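Local structure of pyridoxal kinase (Lactobacillus plantarum, 3H74) at residues T59-V64 / Q90-Y95; D76-G81 / T94-Q99; P157-I162 / V181-Q186; C189-E194 / Q199-R204. The protein probably catalyses the transfer of a phosphate from ATP to pyridoxal, giving pyridoxal 5'-phosphate, as a kinase of the ribokinase clan. All blocks are in the same frame, centred on the assembly; numbering follows the deposited sequence.

Interaction 1. Residues T59-V64 / Q90-Y95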
loop_
_atom_site.group_PDB
_atom_site.type_symbol
_atom_site.label_atom_id
_atom_site.label_comp_id
_atom_site.label_asym_id
_atom_site.label_seq_id
_atom_site.Cartn_x
_atom_site.Cartn_y
_atom_site.Cartn_z
ATOM N N THR A 59 10.194 -8.548 17.933
ATOM C CA THR A 59 10.441 -9.905 18.441
ATOM C C THR A 59 9.221 -10.811 18.315
ATOM O O THR A 59 9.334 -12.018 18.513
ATOM C CB THR A 59 10.941 -9.923 19.919
ATOM O OG1 THR A 59 9.908 -9.479 20.802
ATOM C CG2 THR A 59 12.173 -9.062 20.097
ATOM N N TRP A 60 8.063 -10.232 17.986
ATOM C CA TRP A 60 6.831 -11.005 17.828
ATOM C C TRP A 60 6.674 -11.580 16.417
ATOM O O TRP A 60 6.354 -12.759 16.282
ATOM C CB TRP A 60 5.603 -10.177 18.233
ATOM C CG TRP A 60 4.283 -10.913 18.127
ATOM C CD1 TRP A 60 3.867 -11.999 18.865
ATOM C CD2 TRP A 60 3.196 -10.583 17.257
ATOM N NE1 TRP A 60 2.592 -12.363 18.494
ATOM C CE2 TRP A 60 2.155 -11.508 17.513
ATOM C CE3 TRP A 60 2.998 -9.597 16.283
ATOM C CZ2 TRP A 60 0.938 -11.478 16.813
ATOM C CZ3 TRP A 60 1.793 -9.575 15.583
ATOM C CH2 TRP A 60 0.787 -10.511 15.847
ATOM N N LEU A 61 6.881 -10.776 15.368
ATOM C CA LEU A 61 6.696 -11.289 14.004
ATOM C C LEU A 61 7.475 -12.578 13.708
ATOM O O LEU A 61 6.928 -13.481 13.083
ATOM C CB LEU A 61 6.967 -10.228 12.920
ATOM C CG LEU A 61 5.715 -9.630 12.275
ATOM C CD1 LEU A 61 4.911 -8.836 13.284
ATOM C CD2 LEU A 61 6.063 -8.764 11.066
ATOM N N PRO A 62 8.751 -12.673 14.150
ATOM C CA PRO A 62 9.436 -13.950 13.913
ATOM C C PRO A 62 8.711 -15.147 14.533
ATOM O O PRO A 62 8.682 -16.226 13.942
ATOM C CB PRO A 62 10.812 -13.738 14.561
ATOM C CG PRO A 62 11.008 -12.256 14.591
ATOM C CD PRO A 62 9.639 -11.691 14.805
ATOM N N GLN A 63 8.122 -14.947 15.706
ATOM C CA GLN A 63 7.354 -16.001 16.361
ATOM C C GLN A 63 6.064 -16.324 15.622
ATOM O O GLN A 63 5.646 -17.476 15.551
ATOM C CB GLN A 63 7.026 -15.596 17.784
ATOM C CG GLN A 63 8.227 -15.238 18.637
ATOM C CD GLN A 63 7.808 -14.909 20.043
ATOM O OE1 GLN A 63 7.143 -15.705 20.708
ATOM N NE2 GLN A 63 8.173 -13.713 20.500
ATOM N N VAL A 64 5.410 -15.286 15.101
ATOM C CA VAL A 64 4.218 -15.471 14.269
ATOM C C VAL A 64 4.556 -16.323 13.047
ATOM O O VAL A 64 3.901 -17.323 12.789
ATOM C CB VAL A 64 3.623 -14.116 13.807
ATOM C CG1 VAL A 64 2.454 -14.332 12.855
ATOM C CG2 VAL A 64 3.170 -13.302 15.002
ATOM N N GLN A 90 13.286 -7.766 6.679
ATOM C CA GLN A 90 14.029 -8.995 6.401
ATOM C C GLN A 90 13.233 -10.244 6.764
ATOM O O GLN A 90 13.180 -11.195 5.993
ATOM C CB GLN A 90 15.374 -8.980 7.128
ATOM C CG GLN A 90 16.315 -7.901 6.620
ATOM C CD GLN A 90 17.542 -7.709 7.498
ATOM O OE1 GLN A 90 17.576 -8.142 8.648
ATOM N NE2 GLN A 90 18.552 -7.043 6.955
ATOM N N GLN A 91 12.596 -10.215 7.930
ATOM C CA GLN A 91 11.759 -11.328 8.379
ATOM C C GLN A 91 10.611 -11.591 7.415
ATOM O O GLN A 91 10.345 -12.730 7.037
ATOM C CB GLN A 91 11.199 -11.036 9.766
ATOM C CG GLN A 91 12.241 -11.100 10.880
ATOM C CD GLN A 91 12.494 -12.519 11.395
ATOM O OE1 GLN A 91 11.706 -13.440 11.150
ATOM N NE2 GLN A 91 13.590 -12.694 12.118
ATOM N N ILE A 92 9.924 -10.519 7.018
ATOM C CA ILE A 92 8.821 -10.632 6.061
ATOM C C ILE A 92 9.306 -11.177 4.711
ATOM O O ILE A 92 8.683 -12.067 4.139
ATOM C CB ILE A 92 8.065 -9.288 5.895
ATOM C CG1 ILE A 92 7.369 -8.916 7.205
ATOM C CG2 ILE A 92 7.067 -9.349 4.721
ATOM C CD1 ILE A 92 6.878 -7.477 7.261
ATOM N N THR A 93 10.434 -10.654 4.230
ATOM C CA THR A 93 10.978 -11.069 2.934
ATOM C C THR A 93 11.171 -12.591 2.867
ATOM O O THR A 93 10.726 -13.244 1.924
ATOM C CB THR A 93 12.303 -10.338 2.605
ATOM O OG1 THR A 93 12.077 -8.922 2.572
ATOM C CG2 THR A 93 12.848 -10.777 1.244
ATOM N N THR A 94 11.799 -13.160 3.891
ATOM C CA THR A 94 12.069 -14.601 3.860
ATOM C C THR A 94 10.801 -15.433 4.069
ATOM O O THR A 94 10.649 -16.498 3.458
ATOM C CB THR A 94 13.144 -15.035 4.859
ATOM O OG1 THR A 94 12.639 -14.882 6.185
ATOM C CG2 THR A 94 14.427 -14.220 4.682
ATOM N N TYR A 95 9.877 -14.939 4.896
ATOM C CA TYR A 95 8.613 -15.642 5.088
ATOM C C TYR A 95 7.832 -15.744 3.776
ATOM O O TYR A 95 7.325 -16.807 3.417
ATOM C CB TYR A 95 7.744 -15.021 6.194
ATOM C CG TYR A 95 6.476 -15.807 6.355
ATOM C CD1 TYR A 95 6.503 -17.075 6.937
ATOM C CD2 TYR A 95 5.257 -15.329 5.866
ATOM C CE1 TYR A 95 5.358 -17.824 7.065
ATOM C CE2 TYR A 95 4.101 -16.079 5.991
ATOM C CZ TYR A 95 4.160 -17.327 6.583
ATOM O OH TYR A 95 3.019 -18.071 6.695
#
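Q91 meets P62 at the point where the two helices come nearest within these segments. With CG beside the backbone N (chi1 -71°) and a sharp bend at chi2 (-84°), the glutamine folds its carboxamide across the proline at about a right angle. Its CD stands 3.5 Å from CG of P62, while OE1 lies by CB and NE2 by CG, so the whole amide lies against the ring's CB-CG side. Without the Q91 amide, as in an alanine here, the CB-CG side of P62 would probably lose its cover, opening a gap at the rim of the helix pair. I92 follows on the inner side: CG1 and CD1 both approach CD2 of L61, CG1 at 4.1 Å, while L61 also packs on L37 of strand 32-42. T94 turns its hydroxyl back to the O of Q91 in a weak hydrogen bond along its own helix. Y95 carries the pairing on beyond the segment, its ring stacked with that of F65 in helix 61-70. The contact thus grades from a buried aliphatic pair to a partly exposed amide set against the proline, and within these segments the helices meet by shape and van der Waals packing, with no polar pair between them.

Interaction 2. Residues D76-G81 / T94-Q99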
loop_
_atom_site.group_PDB
_atom_site.type_symbol
_atom_site.label_atom_id
_atom_site.label_comp_id
_atom_site.label_asym_id
_atom_site.label_seq_id
_atom_site.Cartn_x
_atom_site.Cartn_y
_atom_site.Cartn_z
ATOM N N ASP A 76 -2.826 -17.344 -0.165
ATOM C CA ASP A 76 -2.931 -17.185 -1.610
ATOM C C ASP A 76 -2.278 -15.889 -2.075
ATOM O O ASP A 76 -1.535 -15.868 -3.060
ATOM C CB ASP A 76 -4.396 -17.236 -2.036
ATOM C CG ASP A 76 -5.055 -18.553 -1.677
ATOM O OD1 ASP A 76 -4.602 -19.594 -2.207
ATOM O OD2 ASP A 76 -6.012 -18.550 -0.871
ATOM N N GLN A 77 -2.546 -14.813 -1.341
ATOM C CA GLN A 77 -2.072 -13.492 -1.699
ATOM C C GLN A 77 -1.493 -12.789 -0.479
ATOM O O GLN A 77 -1.789 -13.169 0.661
ATOM C CB GLN A 77 -3.224 -12.648 -2.235
ATOM C CG GLN A 77 -3.874 -13.156 -3.513
ATOM C CD GLN A 77 -5.170 -13.912 -3.288
ATOM O OE1 GLN A 77 -5.691 -13.996 -2.172
ATOM N NE2 GLN A 77 -5.716 -14.438 -4.365
ATOM N N ALA A 78 -0.696 -11.750 -0.716
ATOM C CA ALA A 78 -0.185 -10.919 0.366
ATOM C C ALA A 78 -0.091 -9.474 -0.069
ATOM O O ALA A 78 0.265 -9.180 -1.220
ATOM C CB ALA A 78 1.177 -11.406 0.832
ATOM N N LEU A 79 -0.427 -8.594 0.875
ATOM C CA LEU A 79 -0.248 -7.161 0.743
ATOM C C LEU A 79 0.602 -6.705 1.914
ATOM O O LEU A 79 0.264 -6.968 3.076
ATOM C CB LEU A 79 -1.599 -6.444 0.776
ATOM C CG LEU A 79 -1.600 -4.925 0.969
ATOM C CD1 LEU A 79 -0.888 -4.208 -0.171
ATOM C CD2 LEU A 79 -3.017 -4.413 1.115
ATOM N N ILE A 80 1.699 -6.023 1.615
ATOM C CA ILE A 80 2.573 -5.497 2.663
ATOM C C ILE A 80 2.544 -3.983 2.596
ATOM O O ILE A 80 2.855 -3.405 1.543
ATOM C CB ILE A 80 4.051 -5.985 2.522
ATOM C CG1 ILE A 80 4.133 -7.494 2.233
ATOM C CG2 ILE A 80 4.873 -5.565 3.734
ATOM C CD1 ILE A 80 3.521 -8.415 3.291
ATOM N N GLY A 81 2.146 -3.350 3.694
ATOM C CA GLY A 81 2.192 -1.897 3.820
ATOM C C GLY A 81 3.341 -1.491 4.722
ATOM O O GLY A 81 4.400 -2.108 4.699
ATOM N N THR A 94 11.799 -13.160 3.891
ATOM C CA THR A 94 12.069 -14.601 3.860
ATOM C C THR A 94 10.801 -15.433 4.069
ATOM O O THR A 94 10.649 -16.498 3.458
ATOM C CB THR A 94 13.144 -15.035 4.859
ATOM O OG1 THR A 94 12.639 -14.882 6.185
ATOM C CG2 THR A 94 14.427 -14.220 4.682
ATOM N N TYR A 95 9.877 -14.939 4.896
ATOM C CA TYR A 95 8.613 -15.642 5.088
ATOM C C TYR A 95 7.832 -15.744 3.776
ATOM O O TYR A 95 7.325 -16.807 3.417
ATOM C CB TYR A 95 7.744 -15.021 6.194
ATOM C CG TYR A 95 6.476 -15.807 6.355
ATOM C CD1 TYR A 95 6.503 -17.075 6.937
ATOM C CD2 TYR A 95 5.257 -15.329 5.866
ATOM C CE1 TYR A 95 5.358 -17.824 7.065
ATOM C CE2 TYR A 95 4.101 -16.079 5.991
ATOM C CZ TYR A 95 4.160 -17.327 6.583
ATOM O OH TYR A 95 3.019 -18.071 6.695
ATOM N N LEU A 96 7.758 -14.632 3.052
ATOM C CA LEU A 96 7.052 -14.608 1.773
ATOM C C LEU A 96 7.679 -15.578 0.769
ATOM O O LEU A 96 6.969 -16.246 0.014
ATOM C CB LEU A 96 7.016 -13.189 1.205
ATOM C CG LEU A 96 6.230 -12.157 2.018
ATOM C CD1 LEU A 96 6.498 -10.756 1.465
ATOM C CD2 LEU A 96 4.733 -12.464 2.067
ATOM N N GLU A 97 9.005 -15.651 0.786
ATOM C CA GLU A 97 9.758 -16.561 -0.085
ATOM C C GLU A 97 9.441 -18.038 0.193
ATOM O O GLU A 97 9.523 -18.869 -0.719
ATOM C CB GLU A 97 11.262 -16.283 0.035
ATOM C CG GLU A 97 12.171 -17.101 -0.908
ATOM C CD GLU A 97 11.757 -17.037 -2.374
ATOM O OE1 GLU A 97 11.587 -15.922 -2.919
ATOM O OE2 GLU A 97 11.615 -18.116 -2.989
ATOM N N GLN A 98 9.075 -18.359 1.438
ATOM C CA GLN A 98 8.666 -19.726 1.810
ATOM C C GLN A 98 7.316 -20.095 1.214
ATOM O O GLN A 98 6.980 -21.273 1.100
ATOM C CB GLN A 98 8.538 -19.878 3.328
ATOM C CG GLN A 98 9.802 -19.777 4.146
ATOM C CD GLN A 98 9.505 -19.792 5.645
ATOM O OE1 GLN A 98 10.308 -19.327 6.446
ATOM N NE2 GLN A 98 8.339 -20.314 6.023
ATOM N N GLN A 99 6.520 -19.083 0.877
ATOM C CA GLN A 99 5.179 -19.316 0.369
ATOM C C GLN A 99 5.195 -19.510 -1.145
ATOM O O GLN A 99 6.236 -19.355 -1.790
ATOM C CB GLN A 99 4.243 -18.162 0.762
ATOM C CG GLN A 99 4.332 -17.706 2.233
ATOM C CD GLN A 99 4.435 -18.849 3.241
ATOM O OE1 GLN A 99 5.408 -18.941 3.993
ATOM N NE2 GLN A 99 3.429 -19.716 3.263
#
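L96 carries the helix side of this buried contact, and its two methyl groups divide the strand between them: CD2 rests 3.9 Å from CB of A78, and CD1 lies 4.1 Å from CG1 of I80. The split follows from the leucine's conformation. CG stands beside the backbone N and opposite the carbonyl carbon (chi1 -65°), which carries the fork out toward the sheet, and its two prongs then fall on alternate residues of strand 77-80. A78 and I80 present their side chains on this helix-facing side, whereas L79, between them, points away and packs against V105 of strand 103-106. I80 comes to meet L96 tip to tip. Its CG1 also sits beside the backbone N (chi1 -45°), and a bend at chi2 (-60°) leaves CG1 and CD1 about equally near CD1 of L96. A78 offers only its CB to this contact, and L101 and L104 also touch L96. Strand 77-80, helix 86-98 and strand 103-106 form a beta-alpha-beta crossover, and L96 is on the connecting helix near its C-terminal end. Strand backbone groups bond within the sheet, as where A78 pairs with L103. What remains between helix and sheet is a meeting of methyl and methylene groups, held by dispersion and the exclusion of water, with the fit of the branches probably setting where the helix rests.

Interaction 3. Residues P157-I162 / V181-Q186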
loop_
_atom_site.group_PDB
_atom_site.type_symbol
_atom_site.label_atom_id
_atom_site.label_comp_id
_atom_site.label_asym_id
_atom_site.label_seq_id
_atom_site.Cartn_x
_atom_site.Cartn_y
_atom_site.Cartn_z
ATOM N N PRO A 157 9.236 13.719 -12.077
ATOM C CA PRO A 157 10.283 12.983 -12.790
ATOM C C PRO A 157 9.817 12.530 -14.170
ATOM O O PRO A 157 8.611 12.434 -14.425
ATOM C CB PRO A 157 10.532 11.768 -11.891
ATOM C CG PRO A 157 9.231 11.560 -11.184
ATOM C CD PRO A 157 8.689 12.941 -10.948
ATOM N N ASP A 158 10.782 12.267 -15.048
ATOM C CA ASP A 158 10.521 11.728 -16.373
ATOM C C ASP A 158 10.152 10.260 -16.227
ATOM O O ASP A 158 11.003 9.421 -15.926
ATOM C CB ASP A 158 11.757 11.894 -17.269
ATOM C CG ASP A 158 11.485 11.548 -18.723
ATOM O OD1 ASP A 158 10.485 10.864 -19.021
ATOM O OD2 ASP A 158 12.288 11.975 -19.582
ATOM N N LEU A 159 8.872 9.967 -16.443
ATOM C CA LEU A 159 8.335 8.614 -16.291
ATOM C C LEU A 159 8.979 7.612 -17.249
ATOM O O LEU A 159 9.096 6.427 -16.930
ATOM C CB LEU A 159 6.810 8.623 -16.448
ATOM C CG LEU A 159 6.020 9.418 -15.398
ATOM C CD1 LEU A 159 4.556 9.535 -15.797
ATOM C CD2 LEU A 159 6.158 8.812 -13.998
ATOM N N GLU A 160 9.419 8.101 -18.410
ATOM C CA GLU A 160 10.128 7.272 -19.391
ATOM C C GLU A 160 11.496 6.804 -18.877
ATOM O O GLU A 160 12.059 5.838 -19.391
ATOM C CB GLU A 160 10.301 8.032 -20.718
ATOM C CG GLU A 160 9.008 8.613 -21.301
ATOM C CD GLU A 160 8.153 7.585 -22.022
ATOM O OE1 GLU A 160 8.642 6.468 -22.296
ATOM O OE2 GLU A 160 6.982 7.900 -22.326
ATOM N N VAL A 161 12.032 7.499 -17.874
ATOM C CA VAL A 161 13.317 7.133 -17.275
ATOM C C VAL A 161 13.133 6.392 -15.937
ATOM O O VAL A 161 13.730 5.333 -15.721
ATOM C CB VAL A 161 14.255 8.365 -17.114
ATOM C CG1 VAL A 161 15.525 7.997 -16.365
ATOM C CG2 VAL A 161 14.607 8.960 -18.477
ATOM N N ILE A 162 12.301 6.943 -15.054
ATOM C CA ILE A 162 12.150 6.388 -13.703
ATOM C C ILE A 162 11.398 5.051 -13.656
ATOM O O ILE A 162 11.788 4.148 -12.912
ATOM C CB ILE A 162 11.597 7.445 -12.688
ATOM C CG1 ILE A 162 11.753 6.958 -11.241
ATOM C CG2 ILE A 162 10.156 7.850 -13.001
ATOM C CD1 ILE A 162 11.796 8.085 -10.213
ATOM N N VAL A 181 0.893 10.599 -9.564
ATOM C CA VAL A 181 1.255 11.348 -10.754
ATOM C C VAL A 181 0.128 12.314 -11.092
ATOM O O VAL A 181 -1.029 11.912 -11.215
ATOM C CB VAL A 181 1.546 10.414 -11.947
ATOM C CG1 VAL A 181 1.813 11.217 -13.215
ATOM C CG2 VAL A 181 2.739 9.522 -11.649
ATOM N N GLN A 182 0.481 13.588 -11.232
ATOM C CA GLN A 182 -0.477 14.621 -11.587
ATOM C C GLN A 182 -0.375 14.974 -13.059
ATOM O O GLN A 182 0.726 15.149 -13.593
ATOM C CB GLN A 182 -0.291 15.854 -10.702
ATOM C CG GLN A 182 -0.663 15.574 -9.253
ATOM C CD GLN A 182 -0.535 16.773 -8.345
ATOM O OE1 GLN A 182 0.168 16.725 -7.337
ATOM N NE2 GLN A 182 -1.222 17.853 -8.684
ATOM N N ARG A 183 -1.524 15.036 -13.719
ATOM C CA ARG A 183 -1.607 15.481 -15.102
ATOM C C ARG A 183 -2.772 16.430 -15.186
ATOM O O ARG A 183 -3.927 16.026 -14.990
ATOM C CB ARG A 183 -1.814 14.311 -16.060
ATOM C CG ARG A 183 -0.565 13.501 -16.309
ATOM C CD ARG A 183 -0.768 12.545 -17.448
ATOM N NE ARG A 183 0.431 11.752 -17.703
ATOM C CZ ARG A 183 0.520 10.808 -18.633
ATOM N NH1 ARG A 183 -0.522 10.529 -19.407
ATOM N NH2 ARG A 183 1.656 10.137 -18.786
ATOM N N ALA A 184 -2.455 17.689 -15.486
ATOM C CA ALA A 184 -3.405 18.784 -15.403
ATOM C C ALA A 184 -4.149 18.722 -14.065
ATOM O O ALA A 184 -3.526 18.799 -13.001
ATOM C CB ALA A 184 -4.368 18.769 -16.593
ATOM N N ASP A 185 -5.475 18.618 -14.121
ATOM C CA ASP A 185 -6.286 18.560 -12.905
ATOM C C ASP A 185 -6.536 17.158 -12.329
ATOM O O ASP A 185 -7.348 17.006 -11.412
ATOM C CB ASP A 185 -7.611 19.288 -13.153
ATOM C CG ASP A 185 -8.301 18.828 -14.410
ATOM O OD1 ASP A 185 -8.246 17.627 -14.739
ATOM O OD2 ASP A 185 -8.902 19.691 -15.075
ATOM N N GLN A 186 -5.840 16.156 -12.874
ATOM C CA GLN A 186 -6.001 14.762 -12.446
ATOM C C GLN A 186 -4.847 14.325 -11.555
ATOM O O GLN A 186 -3.744 14.866 -11.635
ATOM C CB GLN A 186 -6.087 13.833 -13.659
ATOM C CG GLN A 186 -7.066 14.293 -14.736
ATOM C CD GLN A 186 -8.505 13.927 -14.438
ATOM O OE1 GLN A 186 -9.375 14.798 -14.342
ATOM N NE2 GLN A 186 -8.771 12.635 -14.299
#
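L159 and V181 make the apolar part of the contact, reaching toward each other tip to tip with CD1 of L159 4.1 Å from CG1 of V181. The leucine leaves the first turn of its helix with CG beside the backbone N (chi1 -64°) and then runs extended, which brings CD1 to the valine. Both residues also touch A190 on the next strand of the sheet, and L159 packs on I178 as well.

The second kind of interaction is between an aliphatic and a charged group. R183, packed on Y200, extends its chain so that only the guanidinium end comes near L159, its NH2 obliquely at 4.2 Å from CD1 of L159. The carboxylate of E160 carries the opposite charge, but OE2 of E160 is 6.8 Å from NH2 of R183, too far for a salt bridge; any attraction is probably weak.

Hydrogen bonds shape each segment from within. D158 is the N-cap of helix 159-167: its OD1 accepts from N of E160 at 3.0 Å, met from 36° above the carboxylate plane and somewhat bent at 137°. Its carbonyl O takes two more, from N of V161 and N of I162. In the other segment, R183 and Q186 bond to each other reciprocally, N to O in both directions, closing a type II' turn with A184 at a positive phi. This is a tight two-residue beta hairpin, joining strands 178-183 and 186-192 of a three-stranded antiparallel sheet, with the capped end of helix 159-167 laid against one face.

Interaction 4. Residues C189-E194 / Q199-R204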
loop_
_atom_site.group_PDB
_atom_site.type_symbol
_atom_site.label_atom_id
_atom_site.label_comp_id
_atom_site.label_asym_id
_atom_site.label_seq_id
_atom_site.Cartn_x
_atom_site.Cartn_y
_atom_site.Cartn_z
ATOM N N CYS A 189 -2.301 7.027 -11.306
ATOM C CA CYS A 189 -1.253 6.021 -11.387
ATOM C C CYS A 189 -0.626 5.973 -12.768
ATOM O O CYS A 189 -1.317 6.047 -13.788
ATOM C CB CYS A 189 -1.842 4.648 -11.054
ATOM S SG CYS A 189 -2.401 4.457 -9.342
ATOM N N ALA A 190 0.692 5.828 -12.788
ATOM C CA ALA A 190 1.421 5.625 -14.034
ATOM C C ALA A 190 2.209 4.337 -13.962
ATOM O O ALA A 190 2.769 4.005 -12.918
ATOM C CB ALA A 190 2.344 6.792 -14.311
ATOM N N TRP A 191 2.262 3.620 -15.079
ATOM C CA TRP A 191 2.959 2.341 -15.150
ATOM C C TRP A 191 3.322 2.037 -16.604
ATOM O O TRP A 191 2.833 2.701 -17.527
ATOM C CB TRP A 191 2.089 1.221 -14.558
ATOM C CG TRP A 191 0.972 0.787 -15.449
ATOM C CD1 TRP A 191 0.935 -0.346 -16.206
ATOM C CD2 TRP A 191 -0.271 1.467 -15.685
ATOM N NE1 TRP A 191 -0.240 -0.410 -16.903
ATOM C CE2 TRP A 191 -0.999 0.689 -16.606
ATOM C CE3 TRP A 191 -0.839 2.659 -15.210
ATOM C CZ2 TRP A 191 -2.267 1.054 -17.059
ATOM C CZ3 TRP A 191 -2.102 3.027 -15.671
ATOM C CH2 TRP A 191 -2.801 2.224 -16.582
ATOM N N LEU A 192 4.168 1.029 -16.801
ATOM C CA LEU A 192 4.543 0.595 -18.147
ATOM C C LEU A 192 3.673 -0.568 -18.587
ATOM O O LEU A 192 3.514 -1.538 -17.850
ATOM C CB LEU A 192 6.013 0.171 -18.185
ATOM C CG LEU A 192 7.092 1.218 -17.896
ATOM C CD1 LEU A 192 8.449 0.543 -17.795
ATOM C CD2 LEU A 192 7.113 2.334 -18.933
ATOM N N ASP A 193 3.129 -0.488 -19.774
ATOM C CA ASP A 193 2.457 -1.605 -20.390
ATOM C C ASP A 193 3.465 -2.614 -20.920
ATOM O O ASP A 193 4.640 -2.401 -20.853
ATOM C CB ASP A 193 1.419 -1.149 -21.451
ATOM C CG ASP A 193 2.030 -0.562 -22.716
ATOM O OD1 ASP A 193 3.177 -0.670 -22.946
ATOM O OD2 ASP A 193 1.258 0.043 -23.409
ATOM N N GLU A 194 2.946 -3.709 -21.452
ATOM C CA GLU A 194 3.796 -4.766 -21.954
ATOM C C GLU A 194 4.760 -4.337 -23.064
ATOM O O GLU A 194 5.792 -4.921 -23.228
ATOM C CB GLU A 194 2.928 -5.864 -22.464
ATOM C CG GLU A 194 2.335 -6.639 -21.427
ATOM C CD GLU A 194 2.336 -8.105 -21.820
ATOM O OE1 GLU A 194 2.290 -8.372 -23.012
ATOM O OE2 GLU A 194 2.544 -8.959 -20.944
ATOM N N GLN A 199 1.683 4.286 -19.386
ATOM C CA GLN A 199 0.245 4.443 -19.309
ATOM C C GLN A 199 -0.119 5.223 -18.054
ATOM O O GLN A 199 0.639 5.256 -17.083
ATOM C CB GLN A 199 -0.455 3.082 -19.322
ATOM C CG GLN A 199 -0.211 2.244 -20.582
ATOM C CD GLN A 199 -0.671 2.923 -21.865
ATOM O OE1 GLN A 199 -1.567 3.773 -21.859
ATOM N NE2 GLN A 199 -0.054 2.547 -22.978
ATOM N N TYR A 200 -1.270 5.855 -18.073
ATOM C CA TYR A 200 -1.750 6.645 -16.948
ATOM C C TYR A 200 -3.215 6.516 -16.794
ATOM O O TYR A 200 -3.954 6.522 -17.733
ATOM C CB TYR A 200 -1.396 8.121 -17.167
ATOM C CG TYR A 200 -1.883 9.101 -16.107
ATOM C CD1 TYR A 200 -1.127 9.350 -14.977
ATOM C CD2 TYR A 200 -3.052 9.779 -16.239
ATOM C CE1 TYR A 200 -1.539 10.226 -14.015
ATOM C CE2 TYR A 200 -3.434 10.677 -15.300
ATOM C CZ TYR A 200 -2.690 10.891 -14.178
ATOM O OH TYR A 200 -3.118 11.769 -13.235
ATOM N N CYS A 201 -3.671 6.445 -15.591
ATOM C CA CYS A 201 -5.051 6.718 -15.357
ATOM C C CYS A 201 -5.186 7.465 -14.057
ATOM O O CYS A 201 -4.480 7.268 -13.153
ATOM C CB CYS A 201 -5.873 5.486 -15.341
ATOM S SG CYS A 201 -5.449 4.349 -14.161
ATOM N N GLY A 202 -6.134 8.360 -14.056
ATOM C CA GLY A 202 -6.359 9.188 -12.903
ATOM C C GLY A 202 -7.814 9.615 -12.688
ATOM O O GLY A 202 -8.682 9.178 -13.334
ATOM N N ALA A 203 -8.008 10.447 -11.710
ATOM C CA ALA A 203 -9.312 10.996 -11.433
ATOM C C ALA A 203 -9.089 12.453 -11.059
ATOM O O ALA A 203 -7.988 12.840 -10.656
ATOM C CB ALA A 203 -9.982 10.226 -10.304
ATOM N N ARG A 204 -10.126 13.270 -11.200
ATOM C CA ARG A 204 -10.004 14.694 -10.926
ATOM C C ARG A 204 -9.661 14.932 -9.454
ATOM O O ARG A 204 -10.372 14.468 -8.565
ATOM C CB ARG A 204 -11.296 15.396 -11.328
ATOM C CG ARG A 204 -11.219 16.917 -11.333
ATOM C CD ARG A 204 -12.440 17.546 -12.023
ATOM N NE ARG A 204 -12.531 17.149 -13.428
ATOM C CZ ARG A 204 -12.234 17.932 -14.466
ATOM N NH1 ARG A 204 -11.866 19.194 -14.282
ATOM N NH2 ARG A 204 -12.341 17.456 -15.696
#
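W191 lies along the neighbouring strand with its ring against Q199 and C201. From CB, a chi1 of 75° sets CG between the backbone N and the carbonyl carbon, swinging the indole across toward Q199. At the ring fusion, CE2 is 3.7 Å from CB of Q199, and CE3 reaches 3.5 Å from O of Q199. The six-membered ring then takes CB of Q199 over its face in a CH-pi contact, 3.6 Å from the centroid and 13° off the normal. At the far rim, CZ3 is 3.9 Å from SG of C201, a sulfur-aromatic contact made obliquely. Replacing the indole by an alanine is likely to leave CB of Q199 and SG of C201 without their aromatic partner and open a gap toward L231 and L235. The Q199 amide turns to D193, NE2 donating to OD2 of D193 at 2.9 Å from above the carboxylate plane. The backbones form an antiparallel hairpin: C189-C201 and W191-Q199 are hydrogen-bonded pairs flanking the non-hydrogen-bonded pair A190-Y200. Backbone bonds thus fix the register, the indole packs over CB of Q199 on the face of C189, W191, Q199 and C201, and the amide-carboxylate bond ties loop residue D193 to Q199.

How the interactions relate
Interactions 1 and 2 meet on helix 86-98, which packs against helix 61-70 on one flank and strand 77-80 on its sheet-facing side; they touch where CG2 of I92 lies 3.9 Å from CD1 of I80. Interaction 2 is buried and aliphatic, interaction 1 only partly buried and admits an amide. Interactions 3 and 4 both reach the three-stranded antiparallel sheet, far from interaction 1, whose centre is about 36 Å from that of interaction 3. Interaction 3 is a surface contact of helix with sheet; interaction 4, partly buried, is strand pairing rich in hydrogen bonds. A D185-R204 salt bridge and a probable hydrogen bond from Y200 OH to V181 O join these two.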